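Local coordinates for UPF0255 protein frsA (Vibrio vulnificus, PDB 4I4C) that probably hydrolyses carboxylic esters as a serine esterase of the alpha/beta-hydrolase clan, at residues V227-V232 with E242-L247; H183-N188 with I222-V227; E285-K290 with K353-I358. One frame throughout, in Å; residues are numbered along the deposited sequence.

Interaction 1: V227-V232 with E242-L247; sequences VDMPSV and EDYSRL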
loop_
_atom_site.group_PDB
_atom_site.type_symbol
_atom_site.label_atom_id
_atom_site.label_comp_id
_atom_site.label_asym_id
_atom_site.label_seq_id
_atom_site.Cartn_x
_atom_site.Cartn_y
_atom_site.Cartn_z
ATOM N N VAL A 227 -0.917 -2.209 -9.262
ATOM C CA VAL A 227 0.178 -3.159 -9.282
ATOM C C VAL A 227 0.753 -3.263 -7.871
ATOM O O VAL A 227 0.847 -2.253 -7.164
ATOM C CB VAL A 227 1.316 -2.698 -10.239
ATOM C CG1 VAL A 227 2.387 -3.770 -10.335
ATOM C CG2 VAL A 227 0.781 -2.366 -11.632
ATOM N N ASP A 228 1.111 -4.482 -7.466
ATOM C CA ASP A 228 1.860 -4.729 -6.236
ATOM C C ASP A 228 3.380 -4.653 -6.459
ATOM O O ASP A 228 3.919 -5.294 -7.367
ATOM C CB ASP A 228 1.517 -6.119 -5.688
ATOM C CG ASP A 228 0.126 -6.189 -5.055
ATOM O OD1 ASP A 228 -0.176 -5.349 -4.179
ATOM O OD2 ASP A 228 -0.660 -7.090 -5.435
ATOM N N MET A 229 4.063 -3.881 -5.617
ATOM C CA MET A 229 5.529 -3.836 -5.582
ATOM C C MET A 229 6.086 -5.249 -5.419
ATOM O O MET A 229 5.405 -6.114 -4.865
ATOM C CB MET A 229 6.002 -3.000 -4.386
ATOM C CG MET A 229 5.700 -1.525 -4.471
ATOM S SD MET A 229 6.869 -0.738 -5.591
ATOM C CE MET A 229 8.329 -0.693 -4.549
ATOM N N PRO A 230 7.321 -5.493 -5.887
ATOM C CA PRO A 230 7.937 -6.814 -5.666
ATOM C C PRO A 230 7.940 -7.210 -4.182
ATOM O O PRO A 230 8.262 -6.353 -3.359
ATOM C CB PRO A 230 9.370 -6.619 -6.173
ATOM C CG PRO A 230 9.264 -5.529 -7.184
ATOM C CD PRO A 230 8.161 -4.617 -6.721
ATOM N N SER A 231 7.566 -8.462 -3.884
ATOM C CA SER A 231 7.496 -9.072 -2.529
ATOM C C SER A 231 6.141 -8.869 -1.861
ATOM O O SER A 231 5.850 -9.469 -0.817
ATOM C CB SER A 231 8.607 -8.582 -1.594
ATOM O OG SER A 231 8.353 -7.252 -1.169
ATOM N N VAL A 232 5.319 -8.018 -2.475
ATOM C CA VAL A 232 4.006 -7.660 -1.944
ATOM C C VAL A 232 2.877 -8.313 -2.737
ATOM O O VAL A 232 2.881 -8.275 -3.972
ATOM C CB VAL A 232 3.794 -6.124 -2.005
ATOM C CG1 VAL A 232 2.366 -5.755 -1.604
ATOM C CG2 VAL A 232 4.804 -5.400 -1.134
ATOM N N GLU A 242 17.306 -4.004 -5.880
ATOM C CA GLU A 242 17.594 -2.580 -6.016
ATOM C C GLU A 242 16.868 -1.989 -7.225
ATOM O O GLU A 242 16.560 -0.799 -7.252
ATOM C CB GLU A 242 19.100 -2.314 -6.085
ATOM C CG GLU A 242 19.474 -0.919 -5.594
ATOM C CD GLU A 242 20.969 -0.736 -5.393
ATOM O OE1 GLU A 242 21.661 -1.723 -5.053
ATOM O OE2 GLU A 242 21.452 0.404 -5.576
ATOM N N ASP A 243 16.594 -2.833 -8.218
ATOM C CA ASP A 243 15.753 -2.463 -9.349
ATOM C C ASP A 243 14.304 -2.805 -9.010
ATOM O O ASP A 243 13.737 -3.753 -9.548
ATOM C CB ASP A 243 16.192 -3.213 -10.607
ATOM C CG ASP A 243 15.352 -2.868 -11.813
ATOM O OD1 ASP A 243 14.775 -1.759 -11.842
ATOM O OD2 ASP A 243 15.259 -3.715 -12.728
ATOM N N TYR A 244 13.708 -2.034 -8.105
ATOM C CA TYR A 244 12.387 -2.374 -7.589
ATOM C C TYR A 244 11.259 -1.734 -8.401
ATOM O O TYR A 244 10.086 -1.855 -8.049
ATOM C CB TYR A 244 12.274 -2.063 -6.086
ATOM C CG TYR A 244 12.669 -0.657 -5.663
ATOM C CD1 TYR A 244 13.791 -0.432 -4.864
ATOM C CD2 TYR A 244 11.904 0.445 -6.037
ATOM C CE1 TYR A 244 14.158 0.871 -4.473
ATOM C CE2 TYR A 244 12.256 1.741 -5.649
ATOM C CZ TYR A 244 13.385 1.951 -4.869
ATOM O OH TYR A 244 13.723 3.241 -4.486
ATOM N N SER A 245 11.620 -1.065 -9.493
ATOM C CA SER A 245 10.631 -0.491 -10.404
ATOM C C SER A 245 10.377 -1.476 -11.545
ATOM O O SER A 245 9.509 -1.262 -12.395
ATOM C CB SER A 245 11.116 0.858 -10.953
ATOM O OG SER A 245 12.403 0.748 -11.543
ATOM N N ARG A 246 11.162 -2.554 -11.516
ATOM C CA ARG A 246 11.161 -3.681 -12.450
ATOM C C ARG A 246 9.796 -4.062 -13.032
ATOM O O ARG A 246 9.630 -4.165 -14.246
ATOM C CB ARG A 246 11.691 -4.900 -11.682
ATOM C CG ARG A 246 12.534 -5.868 -12.453
ATOM C CD ARG A 246 13.497 -6.589 -11.505
ATOM N NE ARG A 246 12.937 -7.780 -10.856
ATOM C CZ ARG A 246 12.542 -7.842 -9.587
ATOM N NH1 ARG A 246 12.622 -6.767 -8.808
ATOM N NH2 ARG A 246 12.068 -8.986 -9.092
ATOM N N LEU A 247 8.836 -4.321 -12.149
ATOM C CA LEU A 247 7.549 -4.858 -12.561
ATOM C C LEU A 247 6.704 -3.780 -13.227
ATOM O O LEU A 247 5.978 -4.043 -14.186
ATOM C CB LEU A 247 6.814 -5.466 -11.353
ATOM C CG LEU A 247 7.540 -6.501 -10.485
ATOM C CD1 LEU A 247 6.607 -7.060 -9.385
ATOM C CD2 LEU A 247 8.100 -7.638 -11.312
#
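Two groups hold the hydroxyl of Tyr244, Trp341 O and Asn276 ND2, and they fix the far end of a ring that lies beside the Met229 side chain. The two side chains point the same way, with Met229 CE 4.0 Å from Tyr244 CD2. Met229 gets there by folding back: its CB points away from 242-247, but bends at chi2 and chi3 (-77° and -76°) swing the methyl round to the tyrosine. Next along, Pro230 buries more surface here than any other residue. Its ring slides past Leu247 in the opposite direction, leaving Pro230 CG 3.8 Å from Leu247 CD1, while Pro230 CD sits 3.6 Å from Tyr244 O. The same Leu247 methyl also reaches the backbone at Asp228 O. Arg246 adds a smaller contact, with NH1 3.9 Å from Pro230 CG. That guanidinium is well tied down: Arg246 NH1 bonds Asp243 O at 3.3 Å, the oxygen lying in the guanidinium plane, NE pairs with Glu176 and NH2 bonds Pro239 O. Pro230 occupies the second position of a type II turn, Met229 to Val232, closed by Val232 N to Met229 O at 3.1 Å. The Met229 side chain lies about 7 Å from the bound hexanoic acid, so this apolar packing sits near the ligand pocket, in a strand-to-helix connection of the alpha/beta-hydrolase fold.

Interaction 2: H183-N188 with I222-V227; sequences HLHLTN and IAMLTV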
loop_
_atom_site.group_PDB
_atom_site.type_symbol
_atom_site.label_atom_id
_atom_site.label_comp_id
_atom_site.label_asym_id
_atom_site.label_seq_id
_atom_site.Cartn_x
_atom_site.Cartn_y
_atom_site.Cartn_z
ATOM N N HIS A 183 -4.620 -5.058 -11.935
ATOM C CA HIS A 183 -6.049 -4.826 -12.115
ATOM C C HIS A 183 -6.319 -3.522 -12.869
ATOM O O HIS A 183 -6.008 -2.439 -12.388
ATOM C CB HIS A 183 -6.779 -4.818 -10.770
ATOM C CG HIS A 183 -6.831 -6.154 -10.099
ATOM N ND1 HIS A 183 -5.745 -6.714 -9.460
ATOM C CD2 HIS A 183 -7.842 -7.051 -9.970
ATOM C CE1 HIS A 183 -6.085 -7.890 -8.962
ATOM N NE2 HIS A 183 -7.354 -8.116 -9.260
ATOM N N LEU A 184 -6.923 -3.645 -14.045
ATOM C CA LEU A 184 -7.260 -2.496 -14.878
ATOM C C LEU A 184 -8.711 -2.092 -14.671
ATOM O O LEU A 184 -9.621 -2.850 -14.974
ATOM C CB LEU A 184 -7.010 -2.826 -16.356
ATOM C CG LEU A 184 -7.316 -1.749 -17.401
ATOM C CD1 LEU A 184 -6.405 -0.519 -17.225
ATOM C CD2 LEU A 184 -7.174 -2.337 -18.813
ATOM N N HIS A 185 -8.912 -0.899 -14.135
ATOM C CA HIS A 185 -10.236 -0.358 -13.872
ATOM C C HIS A 185 -10.594 0.654 -14.953
ATOM O O HIS A 185 -9.907 1.661 -15.106
ATOM C CB HIS A 185 -10.247 0.360 -12.521
ATOM C CG HIS A 185 -9.709 -0.464 -11.397
ATOM N ND1 HIS A 185 -8.395 -0.858 -11.325
ATOM C CD2 HIS A 185 -10.323 -0.971 -10.298
ATOM C CE1 HIS A 185 -8.215 -1.580 -10.226
ATOM N NE2 HIS A 185 -9.367 -1.660 -9.592
ATOM N N LEU A 186 -11.675 0.404 -15.683
ATOM C CA LEU A 186 -12.100 1.318 -16.744
ATOM C C LEU A 186 -13.522 1.827 -16.516
ATOM O O LEU A 186 -14.366 1.100 -16.006
ATOM C CB LEU A 186 -12.016 0.610 -18.089
ATOM C CG LEU A 186 -10.654 0.006 -18.402
ATOM C CD1 LEU A 186 -10.831 -1.361 -19.023
ATOM C CD2 LEU A 186 -9.855 0.932 -19.323
ATOM N N THR A 187 -13.792 3.078 -16.891
ATOM C CA THR A 187 -15.151 3.617 -16.808
ATOM C C THR A 187 -16.031 2.979 -17.875
ATOM O O THR A 187 -17.232 2.738 -17.669
ATOM C CB THR A 187 -15.177 5.134 -16.994
ATOM O OG1 THR A 187 -14.535 5.463 -18.228
ATOM C CG2 THR A 187 -14.441 5.820 -15.857
ATOM N N ASN A 188 -15.408 2.709 -19.018
ATOM C CA ASN A 188 -16.045 2.051 -20.145
ATOM C C ASN A 188 -14.963 1.644 -21.129
ATOM O O ASN A 188 -13.773 1.891 -20.894
ATOM C CB ASN A 188 -17.065 2.971 -20.829
ATOM C CG ASN A 188 -16.466 4.281 -21.279
ATOM O OD1 ASN A 188 -15.613 4.314 -22.164
ATOM N ND2 ASN A 188 -16.923 5.379 -20.684
ATOM N N ILE A 222 -10.222 8.515 -16.478
ATOM C CA ILE A 222 -8.874 7.996 -16.324
ATOM C C ILE A 222 -8.900 6.579 -15.743
ATOM O O ILE A 222 -9.349 6.357 -14.611
ATOM C CB ILE A 222 -8.016 8.903 -15.414
ATOM C CG1 ILE A 222 -7.887 10.301 -16.016
ATOM C CG2 ILE A 222 -6.619 8.282 -15.186
ATOM C CD1 ILE A 222 -7.062 11.224 -15.182
ATOM N N ALA A 223 -8.418 5.624 -16.526
ATOM C CA ALA A 223 -8.319 4.248 -16.072
ATOM C C ALA A 223 -7.277 4.100 -14.971
ATOM O O ALA A 223 -6.255 4.786 -14.965
ATOM C CB ALA A 223 -8.000 3.320 -17.234
ATOM N N MET A 224 -7.534 3.190 -14.038
ATOM C CA MET A 224 -6.566 2.919 -12.992
ATOM C C MET A 224 -6.045 1.507 -13.138
ATOM O O MET A 224 -6.815 0.570 -13.280
ATOM C CB MET A 224 -7.175 3.122 -11.605
ATOM C CG MET A 224 -6.248 2.695 -10.482
ATOM S SD MET A 224 -6.851 3.075 -8.832
ATOM C CE MET A 224 -7.924 1.685 -8.512
ATOM N N LEU A 225 -4.729 1.355 -13.099
ATOM C CA LEU A 225 -4.118 0.047 -13.243
ATOM C C LEU A 225 -3.282 -0.209 -12.007
ATOM O O LEU A 225 -2.207 0.355 -11.862
ATOM C CB LEU A 225 -3.247 0.010 -14.494
ATOM C CG LEU A 225 -2.556 -1.309 -14.821
ATOM C CD1 LEU A 225 -3.597 -2.400 -15.004
ATOM C CD2 LEU A 225 -1.716 -1.157 -16.077
ATOM N N THR A 226 -3.791 -1.033 -11.091
ATOM C CA THR A 226 -3.078 -1.288 -9.840
ATOM C C THR A 226 -2.019 -2.378 -9.986
ATOM O O THR A 226 -2.187 -3.335 -10.743
ATOM C CB THR A 226 -4.039 -1.631 -8.693
ATOM O OG1 THR A 226 -4.812 -2.783 -9.044
ATOM C CG2 THR A 226 -4.985 -0.462 -8.435
ATOM N N VAL A 227 -0.917 -2.209 -9.262
ATOM C CA VAL A 227 0.178 -3.159 -9.282
ATOM C C VAL A 227 0.753 -3.263 -7.871
ATOM O O VAL A 227 0.847 -2.253 -7.164
ATOM C CB VAL A 227 1.316 -2.698 -10.239
ATOM C CG1 VAL A 227 2.387 -3.770 -10.335
ATOM C CG2 VAL A 227 0.781 -2.366 -11.632
#
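His183 and Thr226, His185 and Met224 form the hydrogen-bonded pairs where strand 178-186 runs antiparallel to strand 223-226, inside the mixed sheet of the alpha/beta-hydrolase fold. The segment axes lie 4.6 Å apart and at 168°, nearly straight antiparallel. On the face carrying Leu184 and Leu225 the packing is simple and apolar: Leu225 CD1 touches Leu184 CB at 3.7 Å, and two residues on, Leu186 CD2 meets Ala223 CB at the same distance. The other face is polar as well as tight. There Thr226 OG1 comes within 3.3 Å of His183 CB, and Gln206 OE1 bonds both that hydroxyl and His183 ND1, linking the two strands through side chains on that face. Past Leu186 the pairing gives out. Thr187 and Asn188 are partly exposed and make no contact with 222-227; Thr187 turns its hydroxyl to Asp221 instead, and Asn188 OD1 to His193. In the middle of the pairing, Met224 O takes two donors from one residue: His185 N at 2.7 Å, nearly straight at 172°, and His185 ND1 at 2.9 Å, which stands well above the carbonyl plane. Tyr157 OH holds the ring at NE2. Met224, extended as far as SD and then bent at chi3 (84°), sets its CE over the centre of one face of the His185 ring, a CH-pi contact 3.7 Å from the centroid.

Interaction 3: E285-K290 with K353-I358; sequences EQEKIK and KTKVPI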
loop_
_atom_site.group_PDB
_atom_site.type_symbol
_atom_site.label_atom_id
_atom_site.label_comp_id
_atom_site.label_asym_id
_atom_site.label_seq_id
_atom_site.Cartn_x
_atom_site.Cartn_y
_atom_site.Cartn_z
ATOM N N GLU A 285 11.883 6.039 -17.887
ATOM C CA GLU A 285 11.071 6.116 -19.097
ATOM C C GLU A 285 10.474 7.503 -19.296
ATOM O O GLU A 285 9.296 7.725 -19.039
ATOM C CB GLU A 285 9.974 5.060 -19.044
ATOM C CG GLU A 285 10.505 3.650 -18.956
ATOM C CD GLU A 285 10.777 3.038 -20.320
ATOM O OE1 GLU A 285 10.656 3.759 -21.338
ATOM O OE2 GLU A 285 11.093 1.827 -20.372
ATOM N N GLN A 286 11.288 8.431 -19.781
ATOM C CA GLN A 286 10.896 9.833 -19.776
ATOM C C GLN A 286 9.920 10.225 -20.887
ATOM O O GLN A 286 9.368 11.329 -20.867
ATOM C CB GLN A 286 12.139 10.732 -19.786
ATOM C CG GLN A 286 13.168 10.354 -18.729
ATOM C CD GLN A 286 14.060 11.523 -18.331
ATOM O OE1 GLN A 286 13.786 12.670 -18.684
ATOM N NE2 GLN A 286 15.129 11.234 -17.592
ATOM N N GLU A 287 9.703 9.334 -21.852
ATOM C CA GLU A 287 8.770 9.627 -22.941
ATOM C C GLU A 287 7.418 8.988 -22.681
ATOM O O GLU A 287 6.362 9.617 -22.861
ATOM C CB GLU A 287 9.322 9.147 -24.289
ATOM C CG GLU A 287 10.297 10.140 -24.938
ATOM C CD GLU A 287 9.653 11.498 -25.166
ATOM O OE1 GLU A 287 8.614 11.548 -25.863
ATOM O OE2 GLU A 287 10.174 12.509 -24.640
ATOM N N LYS A 288 7.469 7.730 -22.254
ATOM C CA LYS A 288 6.271 6.949 -21.991
ATOM C C LYS A 288 5.498 7.452 -20.779
ATOM O O LYS A 288 4.285 7.295 -20.723
ATOM C CB LYS A 288 6.623 5.472 -21.804
ATOM C CG LYS A 288 7.202 4.806 -23.039
ATOM C CD LYS A 288 7.719 3.424 -22.706
ATOM C CE LYS A 288 8.561 2.859 -23.835
ATOM N NZ LYS A 288 9.339 1.658 -23.402
ATOM N N ILE A 289 6.193 8.041 -19.806
ATOM C CA ILE A 289 5.528 8.576 -18.618
ATOM C C ILE A 289 5.244 10.064 -18.801
ATOM O O ILE A 289 6.162 10.853 -19.005
ATOM C CB ILE A 289 6.369 8.368 -17.345
ATOM C CG1 ILE A 289 6.535 6.874 -17.047
ATOM C CG2 ILE A 289 5.749 9.093 -16.156
ATOM C CD1 ILE A 289 5.233 6.099 -17.165
ATOM N N LYS A 290 3.971 10.436 -18.731
ATOM C CA LYS A 290 3.551 11.818 -18.954
ATOM C C LYS A 290 3.397 12.614 -17.657
ATOM O O LYS A 290 3.464 13.844 -17.663
ATOM C CB LYS A 290 2.234 11.833 -19.729
ATOM C CG LYS A 290 2.341 11.242 -21.136
ATOM C CD LYS A 290 3.452 11.940 -21.944
ATOM C CE LYS A 290 3.465 11.518 -23.416
ATOM N NZ LYS A 290 3.516 10.022 -23.592
ATOM N N LYS A 353 17.988 15.618 -14.949
ATOM C CA LYS A 353 16.605 16.042 -14.829
ATOM C C LYS A 353 15.721 15.042 -15.561
ATOM O O LYS A 353 16.210 14.270 -16.395
ATOM C CB LYS A 353 16.424 17.429 -15.446
ATOM C CG LYS A 353 17.230 18.540 -14.787
ATOM C CD LYS A 353 16.899 18.657 -13.306
ATOM C CE LYS A 353 16.906 20.106 -12.821
ATOM N NZ LYS A 353 15.583 20.794 -13.022
ATOM N N THR A 354 14.425 15.038 -15.246
ATOM C CA THR A 354 13.489 14.267 -16.049
ATOM C C THR A 354 12.450 15.196 -16.688
ATOM O O THR A 354 12.068 16.218 -16.109
ATOM C CB THR A 354 12.830 13.095 -15.228
ATOM O OG1 THR A 354 11.728 12.538 -15.961
ATOM C CG2 THR A 354 12.356 13.581 -13.866
ATOM N N LYS A 355 12.016 14.848 -17.895
ATOM C CA LYS A 355 11.006 15.623 -18.606
ATOM C C LYS A 355 9.631 15.414 -17.962
ATOM O O LYS A 355 8.708 16.210 -18.161
ATOM C CB LYS A 355 10.986 15.199 -20.075
ATOM C CG LYS A 355 10.005 15.937 -20.950
ATOM C CD LYS A 355 10.057 15.374 -22.351
ATOM C CE LYS A 355 9.032 16.037 -23.231
ATOM N NZ LYS A 355 9.067 15.452 -24.593
ATOM N N VAL A 356 9.516 14.327 -17.201
ATOM C CA VAL A 356 8.302 14.003 -16.447
ATOM C C VAL A 356 8.057 14.997 -15.319
ATOM O O VAL A 356 8.892 15.163 -14.431
ATOM C CB VAL A 356 8.367 12.591 -15.831
ATOM C CG1 VAL A 356 7.032 12.255 -15.146
ATOM C CG2 VAL A 356 8.717 11.553 -16.904
ATOM N N PRO A 357 6.910 15.679 -15.362
ATOM C CA PRO A 357 6.577 16.535 -14.229
ATOM C C PRO A 357 6.108 15.667 -13.054
ATOM O O PRO A 357 5.150 14.900 -13.168
ATOM C CB PRO A 357 5.466 17.424 -14.788
ATOM C CG PRO A 357 4.821 16.615 -15.844
ATOM C CD PRO A 357 5.857 15.670 -16.389
ATOM N N ILE A 358 6.829 15.760 -11.945
ATOM C CA ILE A 358 6.502 15.012 -10.742
ATOM C C ILE A 358 6.000 15.961 -9.662
ATOM O O ILE A 358 6.669 16.940 -9.325
ATOM C CB ILE A 358 7.740 14.275 -10.181
ATOM C CG1 ILE A 358 8.340 13.348 -11.236
ATOM C CG2 ILE A 358 7.384 13.510 -8.897
ATOM C CD1 ILE A 358 9.709 12.829 -10.882
#
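An ST turn at Thr354 forms part of this contact, which joins the loops leading into strands 291-295 and 358-363, parallel neighbours in the alpha/beta-hydrolase sheet. Thr354 OG1 accepts from Val356 N at 3.1 Å and is also bonded to Ser282 O of helix 273-284. Across from it, the extended Gln286 side chain lays its amide along the backbone of 353-355. Gln286 OE1 accepts from Lys355 N at 2.9 Å, the donor standing some 40° out of the amide carbonyl plane, and NE2 makes a weak bond to Lys353 O besides one to Phe283 O. Further in, hydrocarbon groups of Val356 and Pro357 pack on Ile289 and on backbone carbonyls. Val356 directs its CB toward 285-290, with CG1 3.6 Å from Ile289 CG2 and CG2 packed on Ile289 O, while Pro357 CD rests 3.3 Å from Lys290 O. At the surface a salt bridge closes the contact. Lys355 is fully stretched, with all four torsions near 180°, whereas Glu287 bends at chi2 to meet it; Lys355 NZ lies 3.1 Å from Glu287 OE2, on that oxygen's syn lone pair.

Followed from the N terminus, the three contacts come in series, none nested in or crossing another. Interaction 2 closes first, enclosing strand 193-199 and helix 210-217 before strand 223-226 returns beside strand 178-186. Interaction 1 starts where it ends, sharing Val227, and closes a short loop of nine residues between its segments, carrying the chain from the end of strand 223-226, on the ligand side, to helix 246-254. Interaction 3 closes the longest excursion, 62 residues that include strand 291-295 and helices 306-309, 314-323 and 331-337, and joins the entries to two neighbouring strands. Its centre lies about 19 Å from that of interaction 1 and 21 Å from that of interaction 2, with no direct touch to either.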